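Local coordinates for beta-galactosidase/beta-glucuronidase (Faecalibacterium prausnitzii L2-6, PDB 6MVF), which binds flavin mononucleotide and probably hydrolyses beta-glucuronides as a family 2 glycoside hydrolase of the human gut microbiome, at residues Q82-G87 with E265-I270; A171-D176 with F210-S215; F197-F202 with Y254-R259; S201-P206 with D232-S237. All coordinates share one frame; numbering follows the deposited sequence.

Contact 1. Residues Q82-G87 with E265-I270; sequences QPLTGG and EAFDEI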
# COMPACT_ATOMS: atom_id res chain seq x y z
N GLN A 82 -5.99 24.27 18.81
CA GLN A 82 -4.81 23.76 19.48
C GLN A 82 -5.14 23.40 20.93
O GLN A 82 -5.96 24.07 21.56
CB GLN A 82 -3.67 24.79 19.45
CG GLN A 82 -3.00 24.91 18.08
CD GLN A 82 -1.86 23.91 17.86
OE1 GLN A 82 -1.30 23.36 18.82
NE2 GLN A 82 -1.48 23.69 16.60
N PRO A 83 -4.53 22.33 21.46
CA PRO A 83 -4.80 21.96 22.87
C PRO A 83 -4.50 23.07 23.86
O PRO A 83 -5.21 23.20 24.87
CB PRO A 83 -3.87 20.75 23.09
CG PRO A 83 -2.79 20.92 22.05
CD PRO A 83 -3.49 21.49 20.85
N LEU A 84 -3.46 23.86 23.60
CA LEU A 84 -3.00 24.93 24.47
C LEU A 84 -3.46 26.27 23.91
O LEU A 84 -3.63 26.44 22.70
CB LEU A 84 -1.48 24.92 24.61
CG LEU A 84 -0.86 23.68 25.28
CD1 LEU A 84 0.64 23.84 25.55
CD2 LEU A 84 -1.62 23.37 26.56
N THR A 85 -3.68 27.20 24.83
CA THR A 85 -4.11 28.54 24.48
C THR A 85 -3.01 29.26 23.68
O THR A 85 -1.82 28.99 23.81
CB THR A 85 -4.46 29.31 25.76
OG1 THR A 85 -5.03 30.58 25.43
CG2 THR A 85 -3.23 29.52 26.64
N GLY A 86 -3.44 30.17 22.82
CA GLY A 86 -2.52 30.97 22.05
C GLY A 86 -2.29 30.49 20.64
O GLY A 86 -1.40 31.02 19.97
N GLY A 87 -3.07 29.51 20.18
CA GLY A 87 -2.86 28.94 18.87
C GLY A 87 -2.99 29.97 17.76
O GLY A 87 -3.59 31.03 17.91
N GLU A 265 8.44 18.65 26.25
CA GLU A 265 7.37 18.81 25.27
C GLU A 265 7.93 19.49 24.03
O GLU A 265 8.58 20.53 24.14
CB GLU A 265 6.24 19.66 25.87
CG GLU A 265 4.84 19.17 25.71
CD GLU A 265 3.87 19.87 26.67
OE1 GLU A 265 3.94 19.62 27.90
OE2 GLU A 265 3.05 20.70 26.20
N ALA A 266 7.67 18.94 22.86
CA ALA A 266 7.98 19.64 21.62
C ALA A 266 6.77 20.47 21.19
O ALA A 266 5.66 19.95 21.07
CB ALA A 266 8.40 18.67 20.51
N PHE A 267 6.99 21.77 20.97
CA PHE A 267 5.93 22.63 20.47
C PHE A 267 5.91 22.65 18.94
O PHE A 267 4.83 22.59 18.34
CB PHE A 267 6.09 24.06 21.01
CG PHE A 267 5.52 24.27 22.38
CD1 PHE A 267 5.92 23.46 23.45
CD2 PHE A 267 4.60 25.29 22.62
CE1 PHE A 267 5.40 23.65 24.72
CE2 PHE A 267 4.07 25.48 23.90
CZ PHE A 267 4.47 24.67 24.95
N ASP A 268 7.07 22.73 18.30
CA ASP A 268 7.13 22.80 16.86
C ASP A 268 8.27 21.92 16.34
O ASP A 268 9.23 21.61 17.05
CB ASP A 268 7.29 24.25 16.38
CG ASP A 268 6.72 24.47 15.00
OD1 ASP A 268 6.21 23.48 14.41
OD2 ASP A 268 6.76 25.61 14.50
N GLU A 269 8.14 21.51 15.07
CA GLU A 269 9.12 20.62 14.44
C GLU A 269 9.12 20.86 12.94
O GLU A 269 8.07 20.75 12.30
CB GLU A 269 8.80 19.16 14.76
CG GLU A 269 9.66 18.11 14.06
CD GLU A 269 9.19 16.67 14.39
OE1 GLU A 269 9.75 16.06 15.36
OE2 GLU A 269 8.25 16.18 13.70
N ILE A 270 10.29 21.19 12.38
CA ILE A 270 10.48 21.32 10.95
C ILE A 270 11.72 20.54 10.55
O ILE A 270 12.56 20.19 11.38
CB ILE A 270 10.60 22.78 10.50
CG1 ILE A 270 11.82 23.43 11.15
CG2 ILE A 270 9.32 23.54 10.80
CD1 ILE A 270 12.01 24.87 10.75
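Leu-84 reaches from its loop with a single methyl, CD1, which meets both Phe-267 and Glu-265. Its side chain crosses that of Phe-267 at about a right angle, and CD1 comes obliquely to the far end of the ring, 4.0 Å from CZ of Phe-267. Glu-265 approaches Leu-84 from the opposite direction. Its chain is extended beyond CG (chi2 164°), which carries the carboxylate out beside the ring and brings OE2 to 4.0 Å from Leu-84 CD1. This second meeting is methyl packing against a group whose polar needs are met elsewhere: Glu-265 OE1 forms a salt bridge with Arg-551 of the second subunit, OE2 is hydrogen-bonded to the hydroxyl of Tyr-307 of that subunit, and the same tyrosine packs on Leu-84 and Pro-83. The small contact therefore lies at the subunit interface. Phe-267 and Asp-268 both face Leu-260, a classic beta bulge in strand 265-274. Next to it, Asp-268 OD1 accepts from Glu-269 N at 2.8 Å, met from above the carboxylate plane, while OD2 forms a salt bridge with Arg-25 and accepts from Phe-173 N. On the loop side, Gln-82 NE2 is hydrogen-bonded to Met-24 O and Ser-167 OG. The loop joins strands 70-78 and 88-93 of the sugar-binding domain; strand 265-274, at the border of a four-stranded antiparallel sheet in the next domain, pairs with strand 254-262, and Phe-267 extends from it to meet Phe-210 edge-to-face.

Contact 2. Residues A171-D176 with F210-S215; sequences AHFDLD and FTVMYS. With FMN (flavin mononucleotide), chain G.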
# COMPACT_ATOMS: atom_id res chain seq x y z
N ALA A 171 4.41 30.04 20.13
CA ALA A 171 5.82 29.94 19.80
C ALA A 171 5.99 28.83 18.77
O ALA A 171 5.56 27.69 19.01
CB ALA A 171 6.66 29.68 21.05
N HIS A 172 6.60 29.16 17.63
CA HIS A 172 6.66 28.28 16.47
C HIS A 172 7.72 28.82 15.52
O HIS A 172 8.00 30.02 15.51
CB HIS A 172 5.30 28.19 15.75
CG HIS A 172 4.86 29.47 15.12
ND1 HIS A 172 3.99 30.35 15.75
CD2 HIS A 172 5.14 30.03 13.92
CE1 HIS A 172 3.76 31.38 14.96
NE2 HIS A 172 4.45 31.21 13.84
N PHE A 173 8.29 27.93 14.71
CA PHE A 173 9.23 28.34 13.68
C PHE A 173 8.57 29.24 12.64
O PHE A 173 7.42 29.03 12.24
CB PHE A 173 9.84 27.11 13.00
CG PHE A 173 10.67 26.23 13.90
CD1 PHE A 173 11.94 26.64 14.32
CD2 PHE A 173 10.19 24.98 14.30
CE1 PHE A 173 12.70 25.84 15.14
CE2 PHE A 173 10.96 24.16 15.11
CZ PHE A 173 12.22 24.59 15.54
N ASP A 174 9.36 30.22 12.16
CA ASP A 174 8.86 31.34 11.37
C ASP A 174 8.15 30.88 10.11
O ASP A 174 8.73 30.15 9.29
CB ASP A 174 10.03 32.27 11.02
CG ASP A 174 9.58 33.67 10.57
OD1 ASP A 174 8.37 33.89 10.34
OD2 ASP A 174 10.44 34.57 10.46
N LEU A 175 6.91 31.33 9.95
CA LEU A 175 6.07 31.07 8.79
C LEU A 175 5.87 32.30 7.93
O LEU A 175 5.23 32.22 6.86
CB LEU A 175 4.70 30.54 9.25
CG LEU A 175 4.68 29.12 9.81
CD1 LEU A 175 3.64 28.91 10.91
CD2 LEU A 175 4.43 28.19 8.65
N ASP A 176 6.42 33.44 8.35
CA ASP A 176 6.06 34.76 7.83
C ASP A 176 7.12 35.37 6.93
O ASP A 176 6.91 36.48 6.45
CB ASP A 176 5.79 35.74 8.99
CG ASP A 176 4.42 35.56 9.58
OD1 ASP A 176 3.45 35.49 8.79
OD2 ASP A 176 4.32 35.47 10.82
N PHE A 210 12.18 28.18 25.85
CA PHE A 210 12.23 27.40 24.62
C PHE A 210 13.67 27.18 24.16
O PHE A 210 14.49 28.10 24.18
CB PHE A 210 11.42 28.09 23.52
CG PHE A 210 9.94 28.06 23.75
CD1 PHE A 210 9.22 26.87 23.59
CD2 PHE A 210 9.25 29.22 24.10
CE1 PHE A 210 7.84 26.83 23.80
CE2 PHE A 210 7.87 29.19 24.30
CZ PHE A 210 7.17 27.99 24.16
N THR A 211 13.99 25.95 23.77
CA THR A 211 15.24 25.64 23.09
C THR A 211 14.95 25.09 21.69
O THR A 211 13.83 24.72 21.35
CB THR A 211 16.07 24.60 23.88
OG1 THR A 211 15.23 23.49 24.21
CG2 THR A 211 16.67 25.19 25.13
N VAL A 212 15.99 25.04 20.87
CA VAL A 212 15.94 24.38 19.58
C VAL A 212 16.91 23.19 19.61
O VAL A 212 18.12 23.37 19.77
CB VAL A 212 16.26 25.34 18.42
CG1 VAL A 212 16.34 24.57 17.10
CG2 VAL A 212 15.21 26.44 18.34
N MET A 213 16.36 21.98 19.48
CA MET A 213 17.16 20.75 19.49
C MET A 213 17.30 20.29 18.06
O MET A 213 16.32 19.95 17.40
CB MET A 213 16.51 19.68 20.37
CG MET A 213 16.24 20.13 21.80
SD MET A 213 15.58 18.81 22.84
CE MET A 213 14.32 18.16 21.74
N TYR A 214 18.54 20.31 17.56
CA TYR A 214 18.87 19.93 16.20
C TYR A 214 19.33 18.48 16.17
O TYR A 214 20.15 18.08 16.99
CB TYR A 214 19.98 20.80 15.65
CG TYR A 214 19.65 22.26 15.47
CD1 TYR A 214 18.75 22.67 14.50
CD2 TYR A 214 20.28 23.24 16.23
CE1 TYR A 214 18.46 23.99 14.31
CE2 TYR A 214 20.00 24.58 16.05
CZ TYR A 214 19.09 24.94 15.08
OH TYR A 214 18.79 26.27 14.87
N SER A 215 18.83 17.73 15.21
CA SER A 215 19.22 16.34 15.02
C SER A 215 19.46 16.09 13.54
O SER A 215 18.68 16.54 12.70
CB SER A 215 18.14 15.41 15.56
OG SER A 215 18.35 14.08 15.12
N1 FMN G . 14.73 35.69 8.69
C2 FMN G . 13.60 35.35 9.32
O2 FMN G . 13.12 36.07 10.20
N3 FMN G . 12.93 34.25 9.04
C4 FMN G . 13.32 33.40 8.15
O4 FMN G . 12.69 32.39 7.89
C4A FMN G . 14.52 33.69 7.45
N5 FMN G . 14.91 32.85 6.54
C5A FMN G . 16.01 33.05 5.85
C6 FMN G . 16.39 32.13 4.90
C7 FMN G . 17.52 32.32 4.19
C7M FMN G . 17.91 31.33 3.16
C8 FMN G . 18.32 33.51 4.41
C8M FMN G . 19.56 33.74 3.62
C9 FMN G . 17.94 34.43 5.37
C9A FMN G . 16.81 34.24 6.11
N10 FMN G . 16.41 35.18 7.04
C10 FMN G . 15.24 34.91 7.76
C1' FMN G . 17.29 36.32 7.26
C2' FMN G . 16.89 37.74 6.94
O2' FMN G . 17.25 37.84 5.59
C3' FMN G . 17.73 38.77 7.67
O3' FMN G . 18.35 38.17 8.78
C4' FMN G . 16.95 39.93 8.23
O4' FMN G . 15.78 39.38 8.81
C5' FMN G . 16.62 41.03 7.22
O5' FMN G . 15.31 40.87 6.69
P FMN G . 14.79 41.61 5.39
O1P FMN G . 13.35 41.77 5.70
O2P FMN G . 15.59 42.88 5.32
O3P FMN G . 15.05 40.77 4.19
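Ala-171 lies opposite Phe-210 and Phe-173 opposite Val-212, with CA atoms 8.4 and 9.8 Å apart respectively, a spacing at which the two backbones meet through side chains. Ala-171 CB sits over one face of the Phe-210 ring, offset toward its rim. It makes a CH-pi contact 3.8 Å from the ring centroid and 27° off the normal, and its nearest ring atom is CE2 of Phe-210 at 3.5 Å. Farther along, Phe-173 and Val-212 come at each other from opposite directions, and CG2 of Val-212 meets CE1 of Phe-173 obliquely at 4.1 Å. All four touching residues are buried. Just past this packing, Asp-174 turns to the flavin. Its CG stands anti to the backbone N (chi1 -163°), and the two carboxylate oxygens have separate tasks. OD2 of Asp-174 accepts from FMN N3 at 2.9 Å with an N-H...O angle of 154°. OD1 of Asp-174 accepts from Asp-176 N at 2.8 Å, from above the carboxylate plane, closing an Asx turn that restrains the rotation of the group. With an alanine in place of Asp-174, the flavin N3 would probably be left without this acceptor and the turn without its closing bond. Tyr-177 OH supplies another hydrogen bond to the cofactor. Strands 172-173 and 211-217 belong to different antiparallel sheets, and this face-to-face packing is that of a beta-sandwich, here with one end of its core next to the FMN-binding site.

Contact 3. Residues F197-F202 with Y254-R259; sequences FEIKSF and YTVVAR. With FMN (flavin mononucleotide), chain G.
Phe-197 and Tyr-254 form the aromatic part of this contact, an edge-to-face (T-shaped) pair. The edge of Phe-197 points at the face of Tyr-254, with ring centroids 5.7 Å apart and planes at 67°. CZ of Phe-197 leads, 4.1 Å from CG of Tyr-254 and toward the rim of that ring; the tyrosine hydroxyl lies elsewhere, hydrogen-bonded to Glu-244 N. The aliphatic contacts centre on Val-256, whose two methyls serve different partners. CG1, anti to the backbone N (chi1 -178°), meets the end of Ile-199 tip to tip, 3.8 Å from CD1 of the isoleucine. CG2 stands beside the backbone N and approaches Phe-197 obliquely, 4.2 Å from CD2 of that ring, as the two side chains slide past each other in opposite directions. The polar element is peripheral: Ser-201 points its CB toward the facing strand but stays clear of close contact with it. Residue by residue, Phe-197, Ile-199 and Ser-201 turn inward while Glu-198 and Lys-200 do not, the alternation of a strand with one face in a core. At the end of the segment the chain delivers Phe-202 to the flavin pocket. Strand segments 197-201 and 254-259 run in broadly the same direction, 9.5 Å apart at closest and at 36°, and belong to two different antiparallel sheets. Their facing apolar side chains form part of the core of a beta-sandwich, consistent with the immunoglobulin-like domain of family 2 glycoside hydrolases.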
# COMPACT_ATOMS: atom_id res chain seq x y z
N PHE A 197 27.54 21.21 8.98
CA PHE A 197 26.21 21.71 8.64
C PHE A 197 26.06 22.97 9.46
O PHE A 197 25.81 22.89 10.66
CB PHE A 197 25.11 20.71 8.99
CG PHE A 197 25.21 19.41 8.25
CD1 PHE A 197 26.26 18.53 8.49
CD2 PHE A 197 24.25 19.06 7.31
CE1 PHE A 197 26.34 17.33 7.79
CE2 PHE A 197 24.32 17.85 6.60
CZ PHE A 197 25.35 16.98 6.84
N GLU A 198 26.30 24.12 8.84
CA GLU A 198 25.94 25.37 9.48
C GLU A 198 24.44 25.51 9.34
O GLU A 198 23.92 25.49 8.22
CB GLU A 198 26.67 26.54 8.85
CG GLU A 198 28.17 26.39 8.87
CD GLU A 198 28.87 27.41 7.98
OE1 GLU A 198 28.93 28.59 8.39
OE2 GLU A 198 29.34 27.03 6.88
N ILE A 199 23.76 25.64 10.46
CA ILE A 199 22.30 25.67 10.51
C ILE A 199 21.87 26.95 11.21
O ILE A 199 22.47 27.36 12.22
CB ILE A 199 21.77 24.43 11.27
CG1 ILE A 199 22.28 23.16 10.60
CG2 ILE A 199 20.25 24.45 11.37
CD1 ILE A 199 22.22 21.98 11.53
N LYS A 200 20.83 27.59 10.67
CA LYS A 200 20.11 28.61 11.41
C LYS A 200 18.62 28.39 11.24
O LYS A 200 18.14 28.16 10.12
CB LYS A 200 20.50 30.02 10.94
CG LYS A 200 19.93 31.15 11.82
CD LYS A 200 20.95 32.29 11.99
CE LYS A 200 20.33 33.60 12.50
NZ LYS A 200 20.39 34.67 11.44
N SER A 201 17.88 28.42 12.34
CA SER A 201 16.43 28.41 12.29
C SER A 201 15.91 29.71 12.90
O SER A 201 16.65 30.49 13.50
CB SER A 201 15.85 27.20 13.03
OG SER A 201 16.22 27.21 14.41
N PHE A 202 14.61 29.96 12.72
CA PHE A 202 14.03 31.25 13.06
C PHE A 202 12.73 31.02 13.81
O PHE A 202 11.81 30.40 13.29
CB PHE A 202 13.79 32.08 11.80
CG PHE A 202 15.03 32.27 10.98
CD1 PHE A 202 15.92 33.29 11.28
CD2 PHE A 202 15.33 31.40 9.94
CE1 PHE A 202 17.08 33.45 10.54
CE2 PHE A 202 16.48 31.56 9.20
CZ PHE A 202 17.36 32.59 9.50
N TYR A 254 21.06 13.70 3.76
CA TYR A 254 20.84 13.76 5.20
C TYR A 254 19.55 14.53 5.48
O TYR A 254 19.03 15.26 4.64
CB TYR A 254 22.03 14.42 5.90
CG TYR A 254 23.29 13.59 5.80
CD1 TYR A 254 24.06 13.58 4.64
CD2 TYR A 254 23.71 12.81 6.87
CE1 TYR A 254 25.21 12.81 4.55
CE2 TYR A 254 24.84 12.05 6.79
CZ TYR A 254 25.58 12.05 5.64
OH TYR A 254 26.71 11.27 5.60
N THR A 255 19.03 14.34 6.69
CA THR A 255 17.83 15.03 7.14
C THR A 255 18.17 15.83 8.38
O THR A 255 18.56 15.26 9.41
CB THR A 255 16.69 14.04 7.43
OG1 THR A 255 16.38 13.31 6.24
CG2 THR A 255 15.45 14.78 7.90
N VAL A 256 18.04 17.15 8.30
CA VAL A 256 18.18 18.01 9.46
C VAL A 256 16.79 18.22 10.05
O VAL A 256 15.88 18.66 9.36
CB VAL A 256 18.86 19.34 9.10
CG1 VAL A 256 19.03 20.20 10.34
CG2 VAL A 256 20.21 19.07 8.44
N VAL A 257 16.63 17.88 11.33
CA VAL A 257 15.38 18.04 12.05
C VAL A 257 15.59 19.10 13.11
O VAL A 257 16.64 19.13 13.76
CB VAL A 257 14.95 16.70 12.68
CG1 VAL A 257 13.67 16.87 13.50
CG2 VAL A 257 14.78 15.63 11.58
N ALA A 258 14.61 20.00 13.27
CA ALA A 258 14.71 21.05 14.28
C ALA A 258 13.44 21.05 15.10
O ALA A 258 12.34 21.11 14.54
CB ALA A 258 14.94 22.44 13.66
N ARG A 259 13.59 21.00 16.43
CA ARG A 259 12.47 20.90 17.35
C ARG A 259 12.51 22.04 18.35
O ARG A 259 13.48 22.16 19.10
CB ARG A 259 12.49 19.58 18.11
CG ARG A 259 11.81 18.46 17.39
CD ARG A 259 11.61 17.26 18.31
NE ARG A 259 11.26 16.10 17.49
CZ ARG A 259 12.15 15.23 17.02
NH1 ARG A 259 13.44 15.38 17.33
NH2 ARG A 259 11.76 14.20 16.27
N1 FMN G . 14.73 35.69 8.69
C2 FMN G . 13.60 35.35 9.32
O2 FMN G . 13.12 36.07 10.20
N3 FMN G . 12.93 34.25 9.04
C4 FMN G . 13.32 33.40 8.15
O4 FMN G . 12.69 32.39 7.89
C4A FMN G . 14.52 33.69 7.45
N5 FMN G . 14.91 32.85 6.54
C5A FMN G . 16.01 33.05 5.85
C6 FMN G . 16.39 32.13 4.90
C7 FMN G . 17.52 32.32 4.19
C7M FMN G . 17.91 31.33 3.16
C8 FMN G . 18.32 33.51 4.41
C8M FMN G . 19.56 33.74 3.62
C9 FMN G . 17.94 34.43 5.37
C9A FMN G . 16.81 34.24 6.11
N10 FMN G . 16.41 35.18 7.04
C10 FMN G . 15.24 34.91 7.76
C1' FMN G . 17.29 36.32 7.26
C2' FMN G . 16.89 37.74 6.94
O2' FMN G . 17.25 37.84 5.59
C3' FMN G . 17.73 38.77 7.67
O3' FMN G . 18.35 38.17 8.78
C4' FMN G . 16.95 39.93 8.23
O4' FMN G . 15.78 39.38 8.81
C5' FMN G . 16.62 41.03 7.22
O5' FMN G . 15.31 40.87 6.69
P FMN G . 14.79 41.61 5.39
O1P FMN G . 13.35 41.77 5.70
O2P FMN G . 15.59 42.88 5.32
O3P FMN G . 15.05 40.77 4.19

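Contact 4. Residues S201-P206 with D232-S237; sequences SFVTNP and DNTAIS. With FMN (flavin mononucleotide), chain G.
Thr-234 and Ser-201 meet in a side-chain-to-backbone contact where the loop before strand 236-240 passes the C-terminal part of strand 195-204. OG1 of Thr-234 donates to the carbonyl O of Ser-201 at 2.5 Å, the donor tilted 30° from the carbonyl plane. Thr-234 CB also packs 3.6 Å from OG of Ser-201, whose hydroxyl is hydrogen-bonded to Tyr-214 OH; that tyrosine hydroxyl pairs with Thr-234 O as well. The two strands pair antiparallel in one sheet of the beta-sandwich, through Ile-236 and Ile-199, and the threonine bond continues the link beyond the regular pairing. Farther out the touch is lighter: CG2 of Val-203 lies 4.3 Å from CG2 of Thr-234, and CB of Pro-206 lies 4.1 Å from CB of Asp-232. Phe-202 points away from the loop, its CG anti to the carbonyl carbon (chi1 -56°), and lays one face against the flavin. C4A of FMN sits over that face, and CE2 of Phe-202 is 3.3 Å from FMN N5. A serine in its place would probably deprive this part of the flavin of its aromatic cover and open a gap beside it.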
# COMPACT_ATOMS: atom_id res chain seq x y z
N SER A 201 17.88 28.42 12.34
CA SER A 201 16.43 28.41 12.29
C SER A 201 15.91 29.71 12.90
O SER A 201 16.65 30.49 13.50
CB SER A 201 15.85 27.20 13.03
OG SER A 201 16.22 27.21 14.41
N PHE A 202 14.61 29.96 12.72
CA PHE A 202 14.03 31.25 13.06
C PHE A 202 12.73 31.02 13.81
O PHE A 202 11.81 30.40 13.29
CB PHE A 202 13.79 32.08 11.80
CG PHE A 202 15.03 32.27 10.98
CD1 PHE A 202 15.92 33.29 11.28
CD2 PHE A 202 15.33 31.40 9.94
CE1 PHE A 202 17.08 33.45 10.54
CE2 PHE A 202 16.48 31.56 9.20
CZ PHE A 202 17.36 32.59 9.50
N VAL A 203 12.67 31.53 15.04
CA VAL A 203 11.55 31.26 15.93
C VAL A 203 10.75 32.54 16.11
O VAL A 203 11.30 33.59 16.48
CB VAL A 203 12.04 30.71 17.28
CG1 VAL A 203 10.85 30.27 18.14
CG2 VAL A 203 13.02 29.54 17.04
N THR A 204 9.45 32.45 15.83
CA THR A 204 8.49 33.49 16.16
C THR A 204 8.11 33.35 17.63
O THR A 204 7.76 32.25 18.08
CB THR A 204 7.24 33.37 15.27
OG1 THR A 204 7.61 33.52 13.89
CG2 THR A 204 6.17 34.42 15.64
N ASN A 205 8.17 34.45 18.36
CA ASN A 205 7.96 34.50 19.80
C ASN A 205 8.88 33.57 20.59
O ASN A 205 8.39 32.79 21.42
CB ASN A 205 6.51 34.17 20.13
CG ASN A 205 5.56 35.14 19.50
OD1 ASN A 205 5.76 36.36 19.58
ND2 ASN A 205 4.52 34.62 18.85
N PRO A 206 10.19 33.65 20.41
CA PRO A 206 11.09 32.89 21.29
C PRO A 206 10.98 33.40 22.71
O PRO A 206 10.35 34.42 22.99
CB PRO A 206 12.48 33.17 20.71
CG PRO A 206 12.35 34.52 20.11
CD PRO A 206 10.94 34.60 19.56
N ASP A 232 16.46 31.93 20.95
CA ASP A 232 16.67 33.29 20.44
C ASP A 232 18.11 33.49 19.95
O ASP A 232 18.59 34.63 19.86
CB ASP A 232 16.34 34.32 21.52
CG ASP A 232 17.34 34.29 22.70
OD1 ASP A 232 18.21 33.37 22.77
OD2 ASP A 232 17.25 35.20 23.55
N ASN A 233 18.79 32.39 19.67
CA ASN A 233 20.22 32.38 19.38
C ASN A 233 20.52 31.02 18.77
O ASN A 233 21.22 30.20 19.38
CB ASN A 233 21.04 32.62 20.65
CG ASN A 233 22.50 32.69 20.37
OD1 ASN A 233 22.90 33.04 19.26
ND2 ASN A 233 23.31 32.33 21.35
N THR A 234 19.98 30.78 17.57
CA THR A 234 19.80 29.41 17.10
C THR A 234 20.92 28.92 16.20
O THR A 234 21.00 27.72 15.93
CB THR A 234 18.47 29.30 16.36
OG1 THR A 234 18.57 29.93 15.08
CG2 THR A 234 17.34 29.96 17.16
N ALA A 235 21.81 29.80 15.76
CA ALA A 235 22.85 29.38 14.83
C ALA A 235 23.85 28.44 15.50
O ALA A 235 24.28 28.67 16.63
CB ALA A 235 23.57 30.60 14.26
N ILE A 236 24.21 27.38 14.79
CA ILE A 236 25.14 26.38 15.30
C ILE A 236 25.74 25.68 14.10
O ILE A 236 25.12 25.63 13.03
CB ILE A 236 24.43 25.38 16.25
CG1 ILE A 236 25.46 24.52 16.98
CG2 ILE A 236 23.50 24.47 15.48
CD1 ILE A 236 26.10 25.23 18.12
N SER A 237 26.93 25.14 14.27
CA SER A 237 27.55 24.31 13.25
C SER A 237 27.72 22.89 13.78
O SER A 237 28.33 22.71 14.84
CB SER A 237 28.89 24.90 12.83
OG SER A 237 29.61 23.96 12.08
N1 FMN G . 14.73 35.69 8.69
C2 FMN G . 13.60 35.35 9.32
O2 FMN G . 13.12 36.07 10.20
N3 FMN G . 12.93 34.25 9.04
C4 FMN G . 13.32 33.40 8.15
O4 FMN G . 12.69 32.39 7.89
C4A FMN G . 14.52 33.69 7.45
N5 FMN G . 14.91 32.85 6.54
C5A FMN G . 16.01 33.05 5.85
C6 FMN G . 16.39 32.13 4.90
C7 FMN G . 17.52 32.32 4.19
C7M FMN G . 17.91 31.33 3.16
C8 FMN G . 18.32 33.51 4.41
C8M FMN G . 19.56 33.74 3.62
C9 FMN G . 17.94 34.43 5.37
C9A FMN G . 16.81 34.24 6.11
N10 FMN G . 16.41 35.18 7.04
C10 FMN G . 15.24 34.91 7.76
C1' FMN G . 17.29 36.32 7.26
C2' FMN G . 16.89 37.74 6.94
O2' FMN G . 17.25 37.84 5.59
C3' FMN G . 17.73 38.77 7.67
O3' FMN G . 18.35 38.17 8.78
C4' FMN G . 16.95 39.93 8.23
O4' FMN G . 15.78 39.38 8.81
C5' FMN G . 16.62 41.03 7.22
O5' FMN G . 15.31 40.87 6.69
P FMN G . 14.79 41.61 5.39
O1P FMN G . 13.35 41.77 5.70
O2P FMN G . 15.59 42.88 5.32
O3P FMN G . 15.05 40.77 4.19

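How the contacts relate
From the N terminus, the 82-87 loop of the sugar-binding domain meets residues 265-270 far along the chain, so contact 1 closes the longest loop and encloses the other three. Contact 2 joins 171-176 to 210-215 and crosses both contact 3 and contact 4, whose first segments fall between its own. Contacts 3 and 4 start from the same part of strand 195-204, sharing Ser-201 and Phe-202; contact 4 closes first, at 232-237, and contact 3 at 254-259. Contacts 2 and 3 pack the two sheets of the sandwich together, contact 4 works within one sheet, and contact 1 joins the other to the preceding domain. Asp-174 and Phe-202 bring contacts 2, 3 and 4 to the flavin.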